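Long-range contacts in HTH-type transcriptional regulator cbl (Escherichia coli K12, PDB 2FYI), which may act as an accessory transcriptional regulator of the LysR family within the cys regulon, and is represented here by its cofactor-binding domain: residues Arg86-Ser90 with Arg183-Asn189; His89-His95 with Asn176-Thr182; Leu115-Arg119 with Asp147-Ile151. All blocks are in the same frame, centred on the assembly; numbering follows the deposited sequence. Where two conformers were deposited one is given.

Interaction 1 (Arg86-Ser90 with Arg183-Asn189)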
loop_
_atom_site.group_PDB
_atom_site.type_symbol
_atom_site.label_atom_id
_atom_site.label_comp_id
_atom_site.label_asym_id
_atom_site.label_seq_id
_atom_site.Cartn_x
_atom_site.Cartn_y
_atom_site.Cartn_z
ATOM N N ARG A 86 -8.296 -1.056 20.151
ATOM C CA ARG A 86 -7.131 -0.164 20.266
ATOM C C ARG A 86 -5.794 -0.815 19.958
ATOM O O ARG A 86 -5.638 -2.024 20.056
ATOM C CB ARG A 86 -7.104 0.561 21.593
ATOM C CG ARG A 86 -8.248 1.496 21.663
ATOM C CD ARG A 86 -8.688 1.676 23.068
ATOM N NE ARG A 86 -8.302 3.002 23.541
ATOM C CZ ARG A 86 -7.182 3.298 24.211
ATOM N NH1 ARG A 86 -6.273 2.358 24.548
ATOM N NH2 ARG A 86 -6.976 4.565 24.559
ATOM N N TRP A 87 -4.840 0.002 19.527
ATOM C CA TRP A 87 -3.537 -0.507 19.122
ATOM C C TRP A 87 -2.438 0.514 19.244
ATOM O O TRP A 87 -2.701 1.723 19.262
ATOM C CB TRP A 87 -3.593 -0.977 17.699
ATOM C CG TRP A 87 -3.884 0.082 16.728
ATOM C CD1 TRP A 87 -5.106 0.479 16.303
ATOM C CD2 TRP A 87 -2.925 0.877 16.009
ATOM N NE1 TRP A 87 -4.981 1.469 15.353
ATOM C CE2 TRP A 87 -3.650 1.729 15.152
ATOM C CE3 TRP A 87 -1.521 0.946 16.003
ATOM C CZ2 TRP A 87 -3.018 2.644 14.293
ATOM C CZ3 TRP A 87 -0.898 1.853 15.149
ATOM C CH2 TRP A 87 -1.648 2.694 14.312
ATOM N N HIS A 88 -1.207 0.011 19.319
ATOM C CA HIS A 88 -0.027 0.840 19.528
ATOM C C HIS A 88 1.011 0.602 18.466
ATOM O O HIS A 88 1.070 -0.468 17.852
ATOM C CB HIS A 88 0.639 0.461 20.830
ATOM C CG HIS A 88 -0.055 0.976 22.043
ATOM N ND1 HIS A 88 0.285 2.169 22.638
ATOM C CD2 HIS A 88 -1.051 0.451 22.791
ATOM C CE1 HIS A 88 -0.478 2.369 23.697
ATOM N NE2 HIS A 88 -1.294 1.340 23.812
ATOM N N HIS A 89 1.885 1.581 18.284
ATOM C CA HIS A 89 3.030 1.371 17.410
ATOM C C HIS A 89 4.102 0.579 18.117
ATOM O O HIS A 89 4.293 0.689 19.337
ATOM C CB HIS A 89 3.632 2.689 16.987
ATOM C CG HIS A 89 2.746 3.496 16.105
ATOM N ND1 HIS A 89 2.088 4.622 16.548
ATOM C CD2 HIS A 89 2.402 3.338 14.809
ATOM C CE1 HIS A 89 1.376 5.125 15.558
ATOM N NE2 HIS A 89 1.555 4.367 14.489
ATOM N N SER A 90 4.833 -0.212 17.363
ATOM C CA SER A 90 6.031 -0.745 17.940
ATOM C C SER A 90 7.259 -0.495 17.049
ATOM O O SER A 90 7.155 0.061 15.955
ATOM C CB SER A 90 5.845 -2.187 18.413
ATOM O OG SER A 90 5.745 -3.092 17.340
ATOM N N ARG A 183 5.090 0.713 23.816
ATOM C CA ARG A 183 3.800 1.204 24.277
ATOM C C ARG A 183 3.949 2.299 25.323
ATOM O O ARG A 183 3.101 3.181 25.441
ATOM C CB ARG A 183 2.980 0.079 24.876
ATOM C CG ARG A 183 2.479 -0.899 23.887
ATOM C CD ARG A 183 2.022 -2.203 24.583
ATOM N NE ARG A 183 1.761 -3.278 23.608
ATOM C CZ ARG A 183 2.704 -3.859 22.859
ATOM N NH1 ARG A 183 3.988 -3.485 22.962
ATOM N NH2 ARG A 183 2.370 -4.812 21.991
ATOM N N HIS A 184 5.014 2.242 26.100
ATOM C CA HIS A 184 5.175 3.210 27.138
ATOM C C HIS A 184 5.629 4.552 26.580
ATOM O O HIS A 184 5.827 5.485 27.318
ATOM C CB HIS A 184 6.151 2.691 28.196
ATOM C CG HIS A 184 7.522 2.415 27.670
ATOM N ND1 HIS A 184 7.774 1.460 26.708
ATOM C CD2 HIS A 184 8.721 2.966 27.975
ATOM C CE1 HIS A 184 9.066 1.443 26.434
ATOM N NE2 HIS A 184 9.660 2.360 27.174
ATOM N N LEU A 185 5.776 4.672 25.275
ATOM C CA LEU A 185 6.372 5.876 24.710
ATOM C C LEU A 185 5.417 6.610 23.815
ATOM O O LEU A 185 5.549 7.802 23.643
ATOM C CB LEU A 185 7.610 5.542 23.884
ATOM C CG LEU A 185 8.740 4.841 24.623
ATOM C CD1 LEU A 185 9.899 4.734 23.646
ATOM C CD2 LEU A 185 9.111 5.602 25.844
ATOM N N PHE A 186 4.487 5.894 23.208
ATOM C CA PHE A 186 3.475 6.525 22.374
ATOM C C PHE A 186 2.058 6.259 22.890
ATOM O O PHE A 186 1.813 5.257 23.569
ATOM C CB PHE A 186 3.596 5.992 20.977
ATOM C CG PHE A 186 4.953 6.142 20.408
ATOM C CD1 PHE A 186 5.366 7.360 19.877
ATOM C CD2 PHE A 186 5.831 5.070 20.378
ATOM C CE1 PHE A 186 6.653 7.505 19.326
ATOM C CE2 PHE A 186 7.124 5.216 19.830
ATOM C CZ PHE A 186 7.534 6.434 19.307
ATOM N N ASP A 187 1.115 7.136 22.569
ATOM C CA ASP A 187 -0.277 6.851 22.899
ATOM C C ASP A 187 -0.932 5.846 21.955
ATOM O O ASP A 187 -0.466 5.646 20.816
ATOM C CB ASP A 187 -1.088 8.138 22.944
ATOM C CG ASP A 187 -0.664 9.035 24.086
ATOM O OD1 ASP A 187 0.060 8.516 24.992
ATOM O OD2 ASP A 187 -1.033 10.239 24.079
ATOM N N ALA A 188 -2.004 5.222 22.458
ATOM C CA ALA A 188 -2.833 4.258 21.723
ATOM C C ALA A 188 -3.599 4.905 20.586
ATOM O O ALA A 188 -3.917 6.074 20.642
ATOM C CB ALA A 188 -3.805 3.634 22.650
ATOM N N ASN A 189 -3.900 4.117 19.558
ATOM C CA ASN A 189 -4.781 4.537 18.465
ATOM C C ASN A 189 -6.057 3.726 18.509
ATOM O O ASN A 189 -6.138 2.715 19.199
ATOM C CB ASN A 189 -4.090 4.283 17.135
ATOM C CG ASN A 189 -2.717 4.899 17.082
ATOM O OD1 ASN A 189 -2.571 6.097 16.818
ATOM N ND2 ASN A 189 -1.701 4.096 17.362
#

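Interaction 2 (His89-His95 with Asn176-Thr182)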
loop_
_atom_site.group_PDB
_atom_site.type_symbol
_atom_site.label_atom_id
_atom_site.label_comp_id
_atom_site.label_asym_id
_atom_site.label_seq_id
_atom_site.Cartn_x
_atom_site.Cartn_y
_atom_site.Cartn_z
ATOM N N HIS A 89 1.885 1.581 18.284
ATOM C CA HIS A 89 3.030 1.371 17.410
ATOM C C HIS A 89 4.102 0.579 18.117
ATOM O O HIS A 89 4.293 0.689 19.337
ATOM C CB HIS A 89 3.632 2.689 16.987
ATOM C CG HIS A 89 2.746 3.496 16.105
ATOM N ND1 HIS A 89 2.088 4.622 16.548
ATOM C CD2 HIS A 89 2.402 3.338 14.809
ATOM C CE1 HIS A 89 1.376 5.125 15.558
ATOM N NE2 HIS A 89 1.555 4.367 14.489
ATOM N N SER A 90 4.833 -0.212 17.363
ATOM C CA SER A 90 6.031 -0.745 17.940
ATOM C C SER A 90 7.259 -0.495 17.049
ATOM O O SER A 90 7.155 0.061 15.955
ATOM C CB SER A 90 5.845 -2.187 18.413
ATOM O OG SER A 90 5.745 -3.092 17.340
ATOM N N LEU A 91 8.440 -0.828 17.555
ATOM C CA LEU A 91 9.668 -0.416 16.885
ATOM C C LEU A 91 10.237 -1.628 16.195
ATOM O O LEU A 91 10.445 -2.662 16.825
ATOM C CB LEU A 91 10.653 0.178 17.900
ATOM C CG LEU A 91 11.935 0.803 17.340
ATOM C CD1 LEU A 91 11.606 1.897 16.380
ATOM C CD2 LEU A 91 12.795 1.359 18.426
ATOM N N LEU A 92 10.455 -1.521 14.890
ATOM C CA LEU A 92 10.982 -2.656 14.105
ATOM C C LEU A 92 12.458 -2.461 13.729
ATOM O O LEU A 92 12.806 -1.517 13.040
ATOM C CB LEU A 92 10.129 -2.864 12.851
ATOM C CG LEU A 92 10.433 -4.044 11.922
ATOM C CD1 LEU A 92 10.193 -5.339 12.634
ATOM C CD2 LEU A 92 9.585 -3.978 10.653
ATOM N N VAL A 93 13.334 -3.334 14.191
ATOM C CA VAL A 93 14.772 -3.130 13.949
ATOM C C VAL A 93 15.469 -4.406 13.534
ATOM O O VAL A 93 14.988 -5.485 13.824
ATOM C CB VAL A 93 15.517 -2.638 15.198
ATOM C CG1 VAL A 93 14.961 -1.309 15.628
ATOM C CG2 VAL A 93 15.418 -3.647 16.320
ATOM N N PRO A 94 16.599 -4.303 12.829
ATOM C CA PRO A 94 17.349 -5.516 12.494
ATOM C C PRO A 94 17.869 -6.261 13.721
ATOM O O PRO A 94 18.081 -5.659 14.769
ATOM C CB PRO A 94 18.516 -4.991 11.660
ATOM C CG PRO A 94 18.110 -3.648 11.217
ATOM C CD PRO A 94 17.217 -3.098 12.255
ATOM N N HIS A 95 18.081 -7.567 13.566
ATOM C CA HIS A 95 18.460 -8.446 14.682
ATOM C C HIS A 95 19.606 -7.921 15.549
ATOM O O HIS A 95 19.587 -8.095 16.776
ATOM C CB HIS A 95 18.782 -9.884 14.216
ATOM C CG HIS A 95 17.636 -10.846 14.347
ATOM N ND1 HIS A 95 16.677 -10.741 15.334
ATOM C CD2 HIS A 95 17.312 -11.952 13.631
ATOM C CE1 HIS A 95 15.801 -11.723 15.206
ATOM N NE2 HIS A 95 16.161 -12.470 14.178
ATOM N N ASN A 176 14.934 -11.745 10.121
ATOM C CA ASN A 176 16.032 -11.243 10.926
ATOM C C ASN A 176 15.725 -9.861 11.440
ATOM O O ASN A 176 16.630 -9.045 11.626
ATOM C CB ASN A 176 17.305 -11.137 10.093
ATOM C CG ASN A 176 17.756 -12.458 9.571
ATOM O OD1 ASN A 176 18.642 -13.084 10.152
ATOM N ND2 ASN A 176 17.141 -12.915 8.482
ATOM N N LEU A 177 14.446 -9.582 11.621
ATOM C CA LEU A 177 14.042 -8.356 12.249
ATOM C C LEU A 177 13.433 -8.730 13.573
ATOM O O LEU A 177 13.021 -9.872 13.768
ATOM C CB LEU A 177 12.998 -7.645 11.405
ATOM C CG LEU A 177 13.320 -7.353 9.951
ATOM C CD1 LEU A 177 12.235 -6.447 9.422
ATOM C CD2 LEU A 177 14.682 -6.708 9.824
ATOM N N ILE A 178 13.353 -7.758 14.476
ATOM C CA ILE A 178 12.760 -7.955 15.797
ATOM C C ILE A 178 11.909 -6.733 16.165
ATOM O O ILE A 178 12.247 -5.601 15.792
ATOM C CB ILE A 178 13.862 -8.238 16.852
ATOM C CG1 ILE A 178 13.297 -8.225 18.270
ATOM C CG2 ILE A 178 15.013 -7.254 16.714
ATOM C CD1 ILE A 178 14.221 -8.886 19.296
ATOM N N ARG A 179 10.796 -6.962 16.860
ATOM C CA ARG A 179 9.928 -5.866 17.315
ATOM C C ARG A 179 10.254 -5.460 18.757
ATOM O O ARG A 179 10.228 -6.282 19.635
ATOM C CB ARG A 179 8.461 -6.281 17.190
ATOM C CG ARG A 179 7.865 -5.964 15.836
ATOM C CD ARG A 179 6.869 -7.035 15.304
ATOM N NE ARG A 179 6.556 -6.803 13.879
ATOM C CZ ARG A 179 5.709 -5.858 13.431
ATOM N NH1 ARG A 179 5.047 -5.077 14.293
ATOM N NH2 ARG A 179 5.504 -5.704 12.122
ATOM N N LEU A 180 10.590 -4.207 19.005
ATOM C CA LEU A 180 10.828 -3.777 20.380
ATOM C C LEU A 180 9.597 -3.017 20.888
ATOM O O LEU A 180 8.979 -2.221 20.143
ATOM C CB LEU A 180 12.075 -2.915 20.468
ATOM C CG LEU A 180 13.386 -3.478 19.885
ATOM C CD1 LEU A 180 14.603 -2.569 20.048
ATOM C CD2 LEU A 180 13.630 -4.807 20.513
ATOM N N ASP A 181 9.212 -3.285 22.132
ATOM C CA ASP A 181 7.950 -2.798 22.682
ATOM C C ASP A 181 8.082 -1.322 23.052
ATOM O O ASP A 181 8.926 -0.961 23.869
ATOM C CB ASP A 181 7.608 -3.634 23.925
ATOM C CG ASP A 181 6.389 -3.098 24.708
ATOM O OD1 ASP A 181 6.135 -1.877 24.674
ATOM O OD2 ASP A 181 5.683 -3.893 25.384
ATOM N N THR A 182 7.251 -0.467 22.460
ATOM C CA THR A 182 7.291 0.955 22.784
ATOM C C THR A 182 5.944 1.526 23.211
ATOM O O THR A 182 5.675 2.698 22.995
ATOM C CB THR A 182 7.817 1.800 21.602
ATOM O OG1 THR A 182 6.944 1.655 20.467
ATOM C CG2 THR A 182 9.207 1.376 21.219
HETATM O O HOH W 1 5.150 -1.233 21.285
#

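Interaction 3 (Leu115-Arg119 with Asp147-Ile151)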
loop_
_atom_site.group_PDB
_atom_site.type_symbol
_atom_site.label_atom_id
_atom_site.label_comp_id
_atom_site.label_asym_id
_atom_site.label_seq_id
_atom_site.Cartn_x
_atom_site.Cartn_y
_atom_site.Cartn_z
ATOM N N LEU A 115 14.229 7.380 10.678
ATOM C CA LEU A 115 12.960 6.655 10.825
ATOM C C LEU A 115 12.305 6.314 9.518
ATOM O O LEU A 115 12.355 7.094 8.544
ATOM C CB LEU A 115 11.942 7.445 11.578
ATOM C CG LEU A 115 12.338 7.562 13.024
ATOM C CD1 LEU A 115 11.147 8.133 13.824
ATOM C CD2 LEU A 115 12.791 6.187 13.539
ATOM N N ILE A 116 11.658 5.153 9.510
ATOM C CA ILE A 116 10.863 4.741 8.391
ATOM C C ILE A 116 9.496 4.520 8.961
ATOM O O ILE A 116 9.276 3.611 9.745
ATOM C CB ILE A 116 11.371 3.450 7.792
ATOM C CG1 ILE A 116 12.848 3.561 7.492
ATOM C CG2 ILE A 116 10.607 3.099 6.521
ATOM C CD1 ILE A 116 13.406 2.238 7.172
ATOM N N THR A 117 8.565 5.376 8.588
ATOM C CA THR A 117 7.254 5.308 9.197
ATOM C C THR A 117 6.164 5.845 8.291
ATOM O O THR A 117 6.443 6.244 7.158
ATOM C CB THR A 117 7.227 5.995 10.550
ATOM O OG1 THR A 117 6.129 5.472 11.286
ATOM C CG2 THR A 117 7.062 7.469 10.405
ATOM N N TYR A 118 4.930 5.826 8.786
ATOM C CA TYR A 118 3.782 6.237 7.983
ATOM C C TYR A 118 3.818 7.715 7.668
ATOM O O TYR A 118 4.323 8.505 8.435
ATOM C CB TYR A 118 2.473 5.899 8.699
ATOM C CG TYR A 118 2.409 4.456 9.100
ATOM C CD1 TYR A 118 2.508 4.094 10.442
ATOM C CD2 TYR A 118 2.303 3.457 8.140
ATOM C CE1 TYR A 118 2.481 2.772 10.826
ATOM C CE2 TYR A 118 2.272 2.139 8.509
ATOM C CZ TYR A 118 2.370 1.802 9.863
ATOM O OH TYR A 118 2.337 0.485 10.266
ATOM N N ARG A 119 3.268 8.090 6.534
ATOM C CA ARG A 119 3.177 9.478 6.190
ATOM C C ARG A 119 2.127 10.173 7.083
ATOM O O ARG A 119 1.306 9.518 7.682
ATOM C CB ARG A 119 2.773 9.568 4.738
ATOM C CG ARG A 119 1.366 10.007 4.603
ATOM C CD ARG A 119 0.747 9.606 3.311
ATOM N NE ARG A 119 1.455 10.091 2.136
ATOM C CZ ARG A 119 0.864 10.186 0.959
ATOM N NH1 ARG A 119 -0.420 9.866 0.870
ATOM N NH2 ARG A 119 1.529 10.595 -0.109
ATOM N N ASP A 147 2.153 2.259 3.853
ATOM C CA ASP A 147 1.797 0.979 4.482
ATOM C C ASP A 147 2.960 0.238 5.157
ATOM O O ASP A 147 4.117 0.547 4.937
ATOM C CB ASP A 147 1.156 0.086 3.439
ATOM C CG ASP A 147 2.144 -0.358 2.374
ATOM O OD1 ASP A 147 2.061 0.172 1.224
ATOM O OD2 ASP A 147 3.017 -1.229 2.693
ATOM N N SER A 148 2.659 -0.763 5.960
ATOM C CA SER A 148 3.692 -1.431 6.745
ATOM C C SER A 148 4.621 -2.356 5.985
ATOM O O SER A 148 5.630 -2.731 6.513
ATOM C CB SER A 148 3.059 -2.226 7.883
ATOM O OG SER A 148 2.008 -1.474 8.516
ATOM N N ASP A 149 4.298 -2.752 4.761
ATOM C CA ASP A 149 5.159 -3.706 4.057
ATOM C C ASP A 149 6.335 -2.996 3.424
ATOM O O ASP A 149 7.461 -3.514 3.422
ATOM C CB ASP A 149 4.375 -4.501 3.031
ATOM C CG ASP A 149 3.315 -5.383 3.685
ATOM O OD1 ASP A 149 3.670 -6.273 4.507
ATOM O OD2 ASP A 149 2.102 -5.184 3.418
ATOM N N VAL A 150 6.079 -1.796 2.902
ATOM C CA VAL A 150 7.164 -0.945 2.479
ATOM C C VAL A 150 8.121 -0.722 3.672
ATOM O O VAL A 150 9.337 -0.964 3.562
ATOM C CB VAL A 150 6.635 0.353 1.887
ATOM C CG1 VAL A 150 7.768 1.332 1.617
ATOM C CG2 VAL A 150 5.929 0.057 0.631
ATOM N N ILE A 151 7.586 -0.320 4.818
ATOM C CA ILE A 151 8.432 -0.183 5.981
ATOM C C ILE A 151 9.263 -1.425 6.226
ATOM O O ILE A 151 10.470 -1.319 6.465
ATOM C CB ILE A 151 7.652 0.169 7.237
ATOM C CG1 ILE A 151 6.855 1.454 7.008
ATOM C CG2 ILE A 151 8.587 0.422 8.389
ATOM C CD1 ILE A 151 5.889 1.819 8.124
#

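Interaction 1 (Arg86-Ser90 with Arg183-Asn189)
W87 and N189 form one antiparallel hydrogen-bonded pair. W87 N donates to N189 O at 3.0 Å. N189 N donates back to W87 O at 2.7 Å, nearly straight (171° at the hydrogen). The N189 amide adds a third bond, from ND2 to W87 O at 3.2 Å, bent and coming from above the carbonyl plane. With CG anti to its carbonyl carbon (chi1 -53°), N189 lies over a face of the indole. N189 CB sits 3.6 Å from the centroid of the W87 five-membered ring. The amide continues over the six-membered ring, the two planes 31° apart. At the indole rim, W87 NE1 bonds to S70 OG.

Further along, the H88 ring is sandwiched. R183 CG lies over one face, 3.9 Å from the H88 ring centroid. A188 CB is over the opposite face at 4.0 Å from the H88 ring centroid. The R86 guanidinium rests a face on that methyl. The charged end of R183 turns instead to E166 and D181.

Antiparallel strands 79-94 and 189-196 join the two subdomains, as in LysR relatives. Backbone and amide of N189 both satisfy W87 O, which helps hold the amide over the indole.

Interaction 2 (His89-His95 with Asn176-Thr182)
L92 pushes its CD1 methyl into the hollow between L177 CB and the CG of R179. Its CG stands anti to the backbone N (chi1 -176°), beside the carbonyl carbon, which brings both methyls nearer the neighbouring strand. The other methyl, L92 CD2, meets L177 CD1 at 3.8 Å, the two leucines lying at a slant to each other. R179 bends at chi2 (143°) and runs its chain past S90 and L92. Its guanidinium goes on to S168 and E174. Helix 148-157 packs on this face, with K152 against L92 and R179, and V155 against P94 and L177.

In this LysR cofactor-binding domain, strand 177-180 pairs antiparallel with 89-94, their axes at 149°; 89-94 pairs on with strand 161-165. L91 pairs with L180 and V93 with I178 as hydrogen-bonded pairs; V93 N reaches I178 O at 3.0 Å. H95 N adds a further bond, to N176 O at 2.8 Å.

The side chains of L91, V93, I178 and L180 stand on the other face. V93 CG2 sits between I178 CG2 (3.7 Å) and L180 CD1 (4.0 Å), V93 and I178 lying side by side. L91 CB touches L180 CB at 4.3 Å. Next along, T182 CG2 closes over L91 CB at 3.8 Å, and L105 lies against both L180 and T182. The hydroxyl of the same threonine turns back on the strand, where T182 OG1 makes a weak bond to H89 O.

Interaction 3 (Leu115-Arg119 with Asp147-Ile151)
I116 meets I151 where helix 148-157 packs on strand 115-118. The two side chains slide past each other in opposite directions. I116 CG2 touches I151 CG2 at 3.8 Å, and that same I151 methyl also sits 3.5 Å from I116 O. The backbone of I116 is tied on one side to I161 and L163 of strand 161-165.

T117 CB points away from the helix, and T117 OG1 bonds to L163 O. The helix therefore finds only the main chain here: I151 CD1 rests 3.9 Å from T117 CA.

Y118 carries the polar part. With CG anti to the carbonyl carbon (chi1 -53°), the ring reaches out beside the start of the helix. I151 CD1 lies over one face of the Y118 ring, 4.0 Å from its centroid, and the two side chains cross at about a right angle. S148 and the D147 carbonyl carbon lie at the ring edge. Y118 OH shares a hydrogen bond of 2.6 Å with S148 OG. A165 N bonds to the same phenol oxygen, so the ring is fixed at its far end by two partners.

D147 is the N-cap of helix 148-157. D147 OD2 accepts from D149 N at 2.9 Å, on its anti lone pair, and from V150 N at 3.1 Å, on the syn side but tilted 30° out of the carboxylate plane. D147 OD1 bonds to Q49 of the second subunit. R119, just beyond the tyrosine, makes a salt bridge to E54 of that subunit. The contact thus borders the dimer interface.

Strand 115-118 lies between strands 141-145 and 161-165 and is parallel to both. Helix 148-157 connects these two flanking strands and crosses over the middle one. This is the beta-alpha-beta crossover, an arrangement typical of the alpha/beta subdomains of periplasmic-binding-protein-like folds.

Overall arrangement
All three contacts belong to the LysR cofactor-binding domain and reach one mixed sheet. Interactions 1 and 2 start from the same strand, 79-94, and share H89 and S90. Their centres are about 14 Å apart. Their second segments follow one another, from strand 177-180 through the loop to strand 189-196. Interaction 3 is nested along the chain inside the loops closed by both. Its centre lies about 16 Å from that of interaction 1 and about 13 Å from that of interaction 2. H89 packs on Y118, so it links all three. Long-range strand pairing thus encloses a strand-helix unit whose D147 and R119 both reach the second subunit.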